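PDB 1C7N: cystalysin from Treponema denticola, which is a pyridoxal-5'-phosphate-binding protein of the class I and II aminotransferase family, built as a dimer of two identical subunits. Local coordinates for residues Gln25-Val38 against Phe345-Gly357. Sequence-based numbering, arbitrary orientation.
Sequences QNPEVGNEVVPLSV and FMIHKAQIFFDEG
Asn26 carries its CG anti to the backbone N (chi1 -173°), directing the amide at the end of helix 339-350, while Gln351, extended beyond CG, reaches the junction of the two type I turns, Asn26-Val29 and Gly30-Val33. Each amide thus bonds to the backbone of the opposite segment. Asn26 ND2 donates to Ile347 O at 2.8 Å; Ile347 O lies in the plane of the Asn26 amide, but ND2 stands above the carbonyl plane. A water accepts from the same ND2 and donates to His348 O, giving Asn26 a second hold on the last helical turn. In return, Gln351 OE1 takes a nearly straight bond from Gly30 N (2.8 Å, 172°), and a water links it to Glu32 OE2.

Beside these polar ties, toward Leu36, sits the ring of Phe353. Gln25 NE2 lies at its edge, 3.3 Å from Phe353 CD2, with amide and ring nearly coplanar (17°), and Asn26 CB meets the same rim near CZ. Val29 CG2 and Val33 CG1 both approach CE1, at 3.9 and 4.0 Å. Ile347 continues the apolar patch, its CG2 against Asn26 CB and its CD1 over one face of the Gln25 amide. Farther along, Leu36 N donates to Phe353 O (2.9 Å), and a water bridges Phe353 N to Val34 O, so both backbone polar groups of Phe353 are engaged.

Asp355 OD1 comes within 3.1 Å of Ser37 CB, while its OD2 forms a salt bridge with Arg369, which also bonds Ser37 O. The contact therefore fastens the loop after helix 17-25 to the link from helix 339-350 to edge strand 355-356, with strand 367-371 and helix 376-393 packing against Leu36 and helix 17-25 against Pro35.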
loop_
_atom_site.group_PDB
_atom_site.type_symbol
_atom_site.label_atom_id
_atom_site.label_comp_id
_atom_site.label_asym_id
_atom_site.label_seq_id
_atom_site.Cartn_x
_atom_site.Cartn_y
_atom_site.Cartn_z
ATOM N N GLN A 25 -1.843 23.141 13.807
ATOM C CA GLN A 25 -1.102 24.385 13.657
ATOM C C GLN A 25 -1.787 25.551 14.355
ATOM O O GLN A 25 -1.125 26.430 14.903
ATOM C CB GLN A 25 -0.917 24.710 12.174
ATOM C CG GLN A 25 0.211 23.942 11.521
ATOM C CD GLN A 25 0.259 24.143 10.023
ATOM O OE1 GLN A 25 1.239 23.790 9.373
ATOM N NE2 GLN A 25 -0.804 24.702 9.467
ATOM N N ASN A 26 -3.114 25.556 14.334
ATOM C CA ASN A 26 -3.868 26.629 14.961
ATOM C C ASN A 26 -5.135 26.078 15.604
ATOM O O ASN A 26 -6.193 26.046 14.977
ATOM C CB ASN A 26 -4.236 27.686 13.916
ATOM C CG ASN A 26 -4.884 28.913 14.527
ATOM O OD1 ASN A 26 -5.398 28.863 15.645
ATOM N ND2 ASN A 26 -4.874 30.020 13.791
ATOM N N PRO A 27 -5.039 25.625 16.866
ATOM C CA PRO A 27 -6.187 25.073 17.591
ATOM C C PRO A 27 -7.372 26.039 17.678
ATOM O O PRO A 27 -8.509 25.619 17.897
ATOM C CB PRO A 27 -5.602 24.752 18.964
ATOM C CG PRO A 27 -4.186 24.403 18.647
ATOM C CD PRO A 27 -3.804 25.477 17.658
ATOM N N GLU A 28 -7.100 27.330 17.499
ATOM C CA GLU A 28 -8.142 28.352 17.571
ATOM C C GLU A 28 -8.809 28.654 16.233
ATOM O O GLU A 28 -9.674 29.526 16.156
ATOM C CB GLU A 28 -7.565 29.653 18.138
ATOM C CG GLU A 28 -7.375 29.684 19.652
ATOM C CD GLU A 28 -6.609 28.492 20.180
ATOM O OE1 GLU A 28 -7.242 27.452 20.460
ATOM O OE2 GLU A 28 -5.370 28.589 20.308
ATOM N N VAL A 29 -8.415 27.941 15.181
ATOM C CA VAL A 29 -8.985 28.171 13.857
ATOM C C VAL A 29 -10.513 28.116 13.879
ATOM O O VAL A 29 -11.107 27.237 14.509
ATOM C CB VAL A 29 -8.448 27.138 12.834
ATOM C CG1 VAL A 29 -8.915 25.740 13.197
ATOM C CG2 VAL A 29 -8.903 27.504 11.440
ATOM N N GLY A 30 -11.147 29.061 13.192
ATOM C CA GLY A 30 -12.601 29.100 13.152
ATOM C C GLY A 30 -13.208 27.876 12.488
ATOM O O GLY A 30 -12.539 27.188 11.714
ATOM N N ASN A 31 -14.477 27.604 12.782
ATOM C CA ASN A 31 -15.164 26.447 12.205
ATOM C C ASN A 31 -15.485 26.627 10.718
ATOM O O ASN A 31 -15.730 25.654 10.006
ATOM C CB ASN A 31 -16.462 26.165 12.970
ATOM C CG ASN A 31 -16.233 25.952 14.457
ATOM O OD1 ASN A 31 -15.802 26.863 15.169
ATOM N ND2 ASN A 31 -16.523 24.746 14.935
ATOM N N GLU A 32 -15.482 27.871 10.255
ATOM C CA GLU A 32 -15.786 28.170 8.860
ATOM C C GLU A 32 -14.561 28.062 7.951
ATOM O O GLU A 32 -14.679 28.098 6.723
ATOM C CB GLU A 32 -16.368 29.583 8.744
ATOM C CG GLU A 32 -15.315 30.704 8.721
ATOM C CD GLU A 32 -14.706 31.014 10.083
ATOM O OE1 GLU A 32 -14.813 30.180 11.006
ATOM O OE2 GLU A 32 -14.101 32.102 10.221
ATOM N N VAL A 33 -13.387 27.925 8.559
ATOM C CA VAL A 33 -12.138 27.840 7.809
ATOM C C VAL A 33 -11.896 26.510 7.101
ATOM O O VAL A 33 -12.173 25.441 7.644
ATOM C CB VAL A 33 -10.932 28.138 8.731
ATOM C CG1 VAL A 33 -9.619 28.016 7.948
ATOM C CG2 VAL A 33 -11.072 29.537 9.314
ATOM N N VAL A 34 -11.377 26.597 5.879
ATOM C CA VAL A 34 -11.044 25.428 5.065
ATOM C C VAL A 34 -9.577 25.574 4.653
ATOM O O VAL A 34 -9.182 26.602 4.095
ATOM C CB VAL A 34 -11.894 25.358 3.771
ATOM C CG1 VAL A 34 -11.355 24.269 2.859
ATOM C CG2 VAL A 34 -13.357 25.094 4.105
ATOM N N PRO A 35 -8.751 24.547 4.916
ATOM C CA PRO A 35 -7.333 24.612 4.551
ATOM C C PRO A 35 -7.127 24.543 3.034
ATOM O O PRO A 35 -7.852 23.829 2.336
ATOM C CB PRO A 35 -6.740 23.417 5.292
ATOM C CG PRO A 35 -7.864 22.412 5.249
ATOM C CD PRO A 35 -9.081 23.259 5.558
ATOM N N LEU A 36 -6.153 25.296 2.522
ATOM C CA LEU A 36 -5.864 25.313 1.085
ATOM C C LEU A 36 -4.400 24.927 0.904
ATOM O O LEU A 36 -3.676 25.508 0.089
ATOM C CB LEU A 36 -6.117 26.716 0.513
ATOM C CG LEU A 36 -7.497 27.333 0.789
ATOM C CD1 LEU A 36 -7.536 28.780 0.287
ATOM C CD2 LEU A 36 -8.586 26.495 0.115
ATOM N N SER A 37 -3.986 23.917 1.663
ATOM C CA SER A 37 -2.608 23.442 1.674
ATOM C C SER A 37 -2.325 22.154 0.890
ATOM O O SER A 37 -2.077 22.186 -0.314
ATOM C CB SER A 37 -2.181 23.246 3.129
ATOM O OG SER A 37 -3.113 22.391 3.785
ATOM N N VAL A 38 -2.343 21.030 1.607
ATOM C CA VAL A 38 -2.079 19.705 1.040
ATOM C C VAL A 38 -2.873 19.447 -0.234
ATOM O O VAL A 38 -4.056 19.767 -0.319
ATOM C CB VAL A 38 -2.391 18.600 2.070
ATOM C CG1 VAL A 38 -2.246 17.230 1.435
ATOM C CG2 VAL A 38 -1.446 18.733 3.259
ATOM N N PHE A 345 1.927 34.719 10.131
ATOM C CA PHE A 345 0.852 35.632 9.763
ATOM C C PHE A 345 -0.312 34.921 9.085
ATOM O O PHE A 345 -1.468 35.132 9.442
ATOM C CB PHE A 345 1.385 36.718 8.825
ATOM C CG PHE A 345 0.331 37.661 8.324
ATOM C CD1 PHE A 345 -0.176 38.658 9.146
ATOM C CD2 PHE A 345 -0.162 37.544 7.024
ATOM C CE1 PHE A 345 -1.159 39.528 8.688
ATOM C CE2 PHE A 345 -1.146 38.409 6.555
ATOM C CZ PHE A 345 -1.646 39.402 7.390
ATOM N N MET A 346 -0.009 34.091 8.097
ATOM C CA MET A 346 -1.058 33.384 7.374
ATOM C C MET A 346 -1.887 32.491 8.288
ATOM O O MET A 346 -3.118 32.511 8.239
ATOM C CB MET A 346 -0.457 32.546 6.243
ATOM C CG MET A 346 0.248 33.358 5.164
ATOM S SD MET A 346 -0.800 34.634 4.437
ATOM C CE MET A 346 0.429 35.617 3.587
ATOM N N ILE A 347 -1.209 31.717 9.126
ATOM C CA ILE A 347 -1.881 30.800 10.039
ATOM C C ILE A 347 -2.681 31.460 11.157
ATOM O O ILE A 347 -3.812 31.068 11.421
ATOM C CB ILE A 347 -0.874 29.841 10.704
ATOM C CG1 ILE A 347 -0.262 28.910 9.656
ATOM C CG2 ILE A 347 -1.563 29.033 11.803
ATOM C CD1 ILE A 347 0.800 27.981 10.220
ATOM N N HIS A 348 -2.098 32.460 11.812
ATOM C CA HIS A 348 -2.771 33.093 12.937
ATOM C C HIS A 348 -3.513 34.399 12.698
ATOM O O HIS A 348 -4.444 34.714 13.438
ATOM C CB HIS A 348 -1.782 33.272 14.093
ATOM C CG HIS A 348 -1.216 31.983 14.605
ATOM N ND1 HIS A 348 -0.060 31.422 14.104
ATOM C CD2 HIS A 348 -1.669 31.125 15.550
ATOM C CE1 HIS A 348 0.174 30.276 14.717
ATOM N NE2 HIS A 348 -0.788 30.071 15.599
ATOM N N LYS A 349 -3.114 35.166 11.690
ATOM C CA LYS A 349 -3.802 36.422 11.421
ATOM C C LYS A 349 -4.855 36.266 10.335
ATOM O O LYS A 349 -5.970 36.758 10.478
ATOM C CB LYS A 349 -2.806 37.515 11.019
ATOM C CG LYS A 349 -1.843 37.910 12.123
ATOM C CD LYS A 349 -2.586 38.401 13.359
ATOM C CE LYS A 349 -1.619 38.742 14.485
ATOM N NZ LYS A 349 -2.329 39.162 15.731
ATOM N N ALA A 350 -4.502 35.575 9.257
ATOM C CA ALA A 350 -5.423 35.372 8.141
ATOM C C ALA A 350 -6.158 34.035 8.207
ATOM O O ALA A 350 -7.167 33.844 7.532
ATOM C CB ALA A 350 -4.665 35.468 6.827
ATOM N N GLN A 351 -5.649 33.119 9.022
ATOM C CA GLN A 351 -6.236 31.789 9.138
ATOM C C GLN A 351 -6.433 31.204 7.751
ATOM O O GLN A 351 -7.467 30.605 7.434
ATOM C CB GLN A 351 -7.557 31.835 9.902
ATOM C CG GLN A 351 -7.362 31.831 11.403
ATOM C CD GLN A 351 -8.661 31.785 12.165
ATOM O OE1 GLN A 351 -9.486 30.891 11.962
ATOM N NE2 GLN A 351 -8.852 32.745 13.060
ATOM N N ILE A 352 -5.424 31.415 6.918
ATOM C CA ILE A 352 -5.425 30.892 5.565
ATOM C C ILE A 352 -4.243 29.926 5.579
ATOM O O ILE A 352 -3.109 30.307 5.893
ATOM C CB ILE A 352 -5.256 32.034 4.527
ATOM C CG1 ILE A 352 -5.564 31.507 3.125
ATOM C CG2 ILE A 352 -3.850 32.622 4.597
ATOM C CD1 ILE A 352 -5.820 32.606 2.106
ATOM N N PHE A 353 -4.517 28.663 5.285
ATOM C CA PHE A 353 -3.471 27.655 5.326
ATOM C C PHE A 353 -2.970 27.215 3.967
ATOM O O PHE A 353 -3.557 26.354 3.318
ATOM C CB PHE A 353 -3.961 26.454 6.136
ATOM C CG PHE A 353 -4.333 26.808 7.541
ATOM C CD1 PHE A 353 -5.520 27.479 7.809
ATOM C CD2 PHE A 353 -3.465 26.530 8.593
ATOM C CE1 PHE A 353 -5.840 27.874 9.108
ATOM C CE2 PHE A 353 -3.771 26.919 9.886
ATOM C CZ PHE A 353 -4.958 27.592 10.149
ATOM N N PHE A 354 -1.880 27.839 3.542
ATOM C CA PHE A 354 -1.259 27.534 2.262
ATOM C C PHE A 354 -0.201 26.481 2.518
ATOM O O PHE A 354 -0.039 25.986 3.634
ATOM C CB PHE A 354 -0.523 28.758 1.696
ATOM C CG PHE A 354 -1.404 29.939 1.375
ATOM C CD1 PHE A 354 -2.516 29.802 0.552
ATOM C CD2 PHE A 354 -1.050 31.215 1.819
ATOM C CE1 PHE A 354 -3.262 30.917 0.166
ATOM C CE2 PHE A 354 -1.789 32.339 1.436
ATOM C CZ PHE A 354 -2.896 32.190 0.608
ATOM N N ASP A 355 0.506 26.118 1.462
ATOM C CA ASP A 355 1.630 25.228 1.611
ATOM C C ASP A 355 2.709 26.293 1.457
ATOM O O ASP A 355 2.961 26.781 0.353
ATOM C CB ASP A 355 1.668 24.188 0.498
ATOM C CG ASP A 355 1.444 22.780 1.027
ATOM O OD1 ASP A 355 0.606 22.626 1.942
ATOM O OD2 ASP A 355 2.096 21.831 0.537
ATOM N N GLU A 356 3.294 26.702 2.580
ATOM C CA GLU A 356 4.305 27.755 2.577
ATOM C C GLU A 356 5.374 27.498 1.531
ATOM O O GLU A 356 5.944 26.411 1.458
ATOM C CB GLU A 356 4.923 27.908 3.971
ATOM C CG GLU A 356 3.891 28.211 5.063
ATOM C CD GLU A 356 3.241 29.583 4.923
ATOM O OE1 GLU A 356 2.045 29.710 5.252
ATOM O OE2 GLU A 356 3.918 30.540 4.500
ATOM N N GLY A 357 5.638 28.520 0.720
ATOM C CA GLY A 357 6.608 28.403 -0.352
ATOM C C GLY A 357 7.961 27.824 -0.008
ATOM O O GLY A 357 8.505 27.032 -0.780
HETATM O O HOH W 1 -6.054 32.733 14.817
HETATM O O HOH W 2 -11.965 32.192 11.925
HETATM O O HOH W 3 -7.228 28.469 4.696
#